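Local atomic coordinates of nicotinate-nucleotide diphosphorylase (Carboxylating) (PDB entry 5HUO), a protein that catalyses the conversion of quinolinate and 5-phospho-alpha-D-ribose 1-diphosphate into nicotinate ribonucleotide, carbon dioxide and diphosphate, a step of NAD(+) biosynthesis. Residues A177-V180 with Y184-R187; F36-T41 with R171-Y176. All coordinates share one frame; numbering follows the deposited sequence.

Interaction 1: residues A177-V180 with Y184-R187; sequences AVRV and YNHR. With SO4 (sulfate ion), chain J.
R179 and Y184 meet where helix 171-180 ends and the chain doubles back beside it, in the α/β-barrel domain of this type II phosphoribosyltransferase, on its way to strand 194-196 of the parallel sheet. The case illustrates how two short segments, 177-180 and 184-187, can pack together with no hydrogen bond between them. The arginine chain folds at chi2 and chi3 (both -80°), which bends it so that NH1 reaches the Y184 ring. NH1 comes obliquely onto the tyrosine, nearest CD2 and CE2, the latter at 3.2 Å. The two side chains cross obliquely, their flat groups 61° apart, and the ring carbons lie at the edge of the guanidinium rather than beneath it. The aliphatic part of R179 packs against the side-chain amide of N185. V178 meets the backbone of Y184 instead: CG1, trans to the backbone N (chi1 170°), rests 3.8 Å from Y184 O, while the same residue also packs on helix 122-153. From another subunit, Y217 touches R179 and P219 touches Y184. Farther along the loop, H186 is held by E269 through NE2 and accepts a hydrogen bond from the backbone N-H of R187 at ND1, in the plane of the imidazole. R187 runs extended from CG to NE towards a sulfate, probably taken from the crystallisation liquor, whose position is consistent with an anion-accepting pocket. One oxygen, O3, receives both guanidinium bonds, from R187 NE at 3.1 Å and from R187 NH2 at 2.8 Å.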
# COMPACT_ATOMS: atom_id res chain seq x y z
N ALA A 177 22.87 -4.19 -11.94
CA ALA A 177 24.14 -4.84 -11.64
C ALA A 177 24.80 -5.50 -12.85
O ALA A 177 26.02 -5.44 -13.01
CB ALA A 177 23.93 -5.92 -10.59
N VAL A 178 24.00 -6.12 -13.67
CA VAL A 178 24.49 -6.62 -14.94
C VAL A 178 25.10 -5.49 -15.82
O VAL A 178 26.13 -5.68 -16.45
CB VAL A 178 23.37 -7.32 -15.73
CG1 VAL A 178 23.82 -7.64 -17.16
CG2 VAL A 178 22.93 -8.58 -15.00
N ARG A 179 24.46 -4.34 -15.93
CA ARG A 179 25.02 -3.23 -16.74
C ARG A 179 26.32 -2.79 -16.14
O ARG A 179 27.30 -2.60 -16.81
CB ARG A 179 24.12 -2.02 -16.79
CG ARG A 179 22.87 -2.29 -17.58
CD ARG A 179 23.13 -2.18 -19.08
NE ARG A 179 23.15 -0.80 -19.57
CZ ARG A 179 23.63 -0.45 -20.76
NH1 ARG A 179 24.09 -1.34 -21.61
NH2 ARG A 179 23.68 0.83 -21.11
N VAL A 180 26.34 -2.72 -14.82
CA VAL A 180 27.54 -2.30 -14.09
C VAL A 180 28.71 -3.22 -14.40
O VAL A 180 29.82 -2.81 -14.50
CB VAL A 180 27.24 -2.21 -12.57
CG1 VAL A 180 28.51 -1.90 -11.78
CG2 VAL A 180 26.18 -1.16 -12.28
N TYR A 184 24.64 -6.27 -20.68
CA TYR A 184 23.48 -5.55 -21.26
C TYR A 184 22.17 -6.16 -20.82
O TYR A 184 22.05 -7.33 -20.52
CB TYR A 184 23.59 -5.55 -22.79
CG TYR A 184 24.72 -4.71 -23.27
CD1 TYR A 184 26.03 -5.18 -23.25
CD2 TYR A 184 24.50 -3.42 -23.73
CE1 TYR A 184 27.08 -4.38 -23.62
CE2 TYR A 184 25.55 -2.61 -24.14
CZ TYR A 184 26.83 -3.09 -24.08
OH TYR A 184 27.86 -2.31 -24.51
N ASN A 185 21.13 -5.33 -20.93
CA ASN A 185 19.76 -5.74 -20.56
C ASN A 185 18.92 -6.21 -21.71
O ASN A 185 18.71 -5.52 -22.72
CB ASN A 185 19.05 -4.60 -19.84
CG ASN A 185 19.69 -4.25 -18.48
OD1 ASN A 185 20.26 -5.12 -17.80
ND2 ASN A 185 19.60 -3.01 -18.10
N HIS A 186 18.31 -7.35 -21.50
CA HIS A 186 17.28 -7.84 -22.40
C HIS A 186 15.99 -7.14 -21.97
O HIS A 186 15.97 -6.38 -21.01
CB HIS A 186 17.19 -9.37 -22.27
CG HIS A 186 16.75 -10.05 -23.52
ND1 HIS A 186 15.59 -9.72 -24.18
CD2 HIS A 186 17.36 -11.00 -24.27
CE1 HIS A 186 15.50 -10.43 -25.29
NE2 HIS A 186 16.56 -11.21 -25.37
N ARG A 187 14.86 -7.44 -22.59
CA ARG A 187 13.57 -6.96 -22.10
C ARG A 187 13.38 -7.21 -20.63
O ARG A 187 13.79 -8.27 -20.07
CB ARG A 187 12.43 -7.58 -22.86
CG ARG A 187 12.23 -9.06 -22.64
CD ARG A 187 11.10 -9.59 -23.49
NE ARG A 187 10.90 -11.02 -23.24
CZ ARG A 187 9.75 -11.66 -23.42
NH1 ARG A 187 8.68 -11.02 -23.87
NH2 ARG A 187 9.67 -12.95 -23.15
S SO4 J . 13.52 -13.77 -21.70
O1 SO4 J . 14.70 -14.36 -22.39
O2 SO4 J . 13.85 -12.40 -21.24
O3 SO4 J . 12.31 -13.64 -22.53
O4 SO4 J . 13.20 -14.69 -20.60

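Interaction 2: residues F36-T41 with R171-Y176; sequences FQIDDT and RLFEKY
Q37 NE2 is hydrogen-bonded to the carbonyl oxygen of S52 in a neighbouring subunit and at the same time lies 3.6 Å from L172 CD1. At the other end of this amide, OE1 accepts a hydrogen bond from the backbone N-H of T34, so both polar ends are occupied while the side chain runs across the leucine at about a right angle. L172 CD2 meets the aliphatic base of the glutamine, 3.9 Å from Q37 CB. The rest of the contact shows how one aromatic residue can bridge two helices whose short axes stay 11.2 Å apart and cross at -127°. F173, with CG set beside its backbone N (chi1 -67°), sends its ring tip between I38 and T41. CE2 is 3.5 Å from I38 CG2, an apolar contact made by the isoleucine branch that lies trans to the carbonyl carbon. CE1, across CZ from CE2, is 3.8 Å from T41 CG2, and both methyl groups approach the ring obliquely. Helix 122-153 adds further contacts, F135 against T41 and L139 against F173, and helix 82-92 brings R87 to I38, so helices 35-49 and 171-180 meet within a larger helical cluster.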
# COMPACT_ATOMS: atom_id res chain seq x y z
N PHE A 36 13.36 7.36 -6.16
CA PHE A 36 12.05 6.99 -6.64
C PHE A 36 11.92 5.50 -6.99
O PHE A 36 10.89 4.86 -6.75
CB PHE A 36 11.72 7.77 -7.88
CG PHE A 36 10.50 7.24 -8.56
CD1 PHE A 36 9.25 7.57 -8.06
CD2 PHE A 36 10.62 6.36 -9.67
CE1 PHE A 36 8.12 7.05 -8.67
CE2 PHE A 36 9.52 5.85 -10.28
CZ PHE A 36 8.25 6.17 -9.76
N GLN A 37 12.95 4.99 -7.63
CA GLN A 37 12.97 3.61 -8.03
C GLN A 37 13.16 2.66 -6.89
O GLN A 37 12.60 1.56 -6.91
CB GLN A 37 14.12 3.37 -8.97
CG GLN A 37 13.88 3.70 -10.42
CD GLN A 37 15.14 3.55 -11.27
OE1 GLN A 37 16.17 4.11 -10.95
NE2 GLN A 37 15.05 2.83 -12.38
N ILE A 38 13.96 3.03 -5.89
CA ILE A 38 14.42 2.02 -4.85
C ILE A 38 13.85 2.15 -3.45
O ILE A 38 13.76 1.20 -2.72
CB ILE A 38 15.95 1.96 -4.76
CG1 ILE A 38 16.49 3.27 -4.18
CG2 ILE A 38 16.55 1.72 -6.11
CD1 ILE A 38 17.99 3.26 -3.95
N ASP A 39 13.40 3.35 -3.11
CA ASP A 39 12.94 3.62 -1.75
C ASP A 39 11.93 2.62 -1.17
O ASP A 39 12.11 2.16 -0.05
CB ASP A 39 12.40 5.02 -1.62
CG ASP A 39 13.48 6.07 -1.46
OD1 ASP A 39 14.68 5.79 -1.68
OD2 ASP A 39 13.11 7.23 -1.12
N ASP A 40 10.85 2.31 -1.89
CA ASP A 40 9.81 1.42 -1.32
C ASP A 40 10.35 0.08 -1.00
O ASP A 40 10.01 -0.49 0.04
CB ASP A 40 8.62 1.28 -2.23
CG ASP A 40 7.74 2.51 -2.22
OD1 ASP A 40 7.67 3.23 -1.17
OD2 ASP A 40 7.15 2.81 -3.28
N THR A 41 11.24 -0.42 -1.85
CA THR A 41 11.89 -1.73 -1.68
C THR A 41 12.81 -1.76 -0.47
O THR A 41 12.79 -2.70 0.33
CB THR A 41 12.75 -2.07 -2.92
OG1 THR A 41 11.96 -2.11 -4.07
CG2 THR A 41 13.40 -3.37 -2.78
N ARG A 171 14.12 -7.33 -9.90
CA ARG A 171 14.60 -7.32 -11.29
C ARG A 171 15.35 -6.04 -11.68
O ARG A 171 16.42 -6.09 -12.22
CB ARG A 171 13.46 -7.55 -12.28
CG ARG A 171 13.94 -7.65 -13.69
CD ARG A 171 12.86 -8.17 -14.58
NE ARG A 171 12.56 -9.56 -14.33
CZ ARG A 171 11.48 -10.20 -14.80
NH1 ARG A 171 10.55 -9.60 -15.51
NH2 ARG A 171 11.28 -11.48 -14.52
N LEU A 172 14.78 -4.94 -11.32
CA LEU A 172 15.39 -3.66 -11.54
C LEU A 172 16.82 -3.57 -11.06
O LEU A 172 17.68 -2.97 -11.73
CB LEU A 172 14.58 -2.63 -10.77
CG LEU A 172 14.94 -1.19 -10.94
CD1 LEU A 172 14.51 -0.76 -12.36
CD2 LEU A 172 14.16 -0.42 -9.92
N PHE A 173 17.06 -4.11 -9.89
CA PHE A 173 18.35 -3.97 -9.19
C PHE A 173 19.33 -4.91 -9.86
O PHE A 173 20.50 -4.58 -10.07
CB PHE A 173 18.27 -4.33 -7.69
CG PHE A 173 17.44 -3.40 -6.85
CD1 PHE A 173 16.09 -3.51 -6.79
CD2 PHE A 173 18.01 -2.45 -6.06
CE1 PHE A 173 15.32 -2.65 -6.01
CE2 PHE A 173 17.25 -1.58 -5.32
CZ PHE A 173 15.90 -1.66 -5.29
N GLU A 174 18.87 -6.09 -10.18
CA GLU A 174 19.71 -7.10 -10.83
C GLU A 174 20.06 -6.67 -12.24
O GLU A 174 21.17 -6.80 -12.67
CB GLU A 174 19.02 -8.46 -10.79
CG GLU A 174 18.83 -8.92 -9.34
CD GLU A 174 18.27 -10.32 -9.21
OE1 GLU A 174 17.60 -10.84 -10.16
OE2 GLU A 174 18.48 -10.93 -8.13
N LYS A 175 19.12 -6.09 -12.94
CA LYS A 175 19.38 -5.61 -14.31
C LYS A 175 20.48 -4.58 -14.23
O LYS A 175 21.33 -4.49 -15.11
CB LYS A 175 18.12 -5.03 -14.94
CG LYS A 175 17.07 -6.12 -15.20
CD LYS A 175 17.14 -6.66 -16.63
CE LYS A 175 16.26 -7.89 -16.78
NZ LYS A 175 16.21 -8.40 -18.17
N TYR A 176 20.42 -3.74 -13.20
CA TYR A 176 21.36 -2.64 -13.06
C TYR A 176 22.76 -3.25 -12.87
O TYR A 176 23.71 -2.82 -13.52
CB TYR A 176 20.96 -1.71 -11.88
CG TYR A 176 22.04 -0.74 -11.45
CD1 TYR A 176 22.39 0.35 -12.24
CD2 TYR A 176 22.76 -0.96 -10.26
CE1 TYR A 176 23.42 1.21 -11.87
CE2 TYR A 176 23.74 -0.06 -9.87
CZ TYR A 176 24.08 1.01 -10.70
OH TYR A 176 25.10 1.84 -10.36

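Interactions 1 and 2 use successive parts of one helix, 171-180, and their centres lie about 13 Å apart. Along the chain they come in series: interaction 2 joins the N-terminal helix 35-49 to the start of the shared helix, and interaction 1 then joins its end to the loop leading to strand 194-196. K175 links the two, since its NZ is 3.1 Å from R187 O, a probable hydrogen bond, and also forms a salt bridge with D162. The helix thus connects the N-terminal region with the sulfate-bearing loop of the barrel domain, while residues of other subunits pack against both contacts within the hexamer.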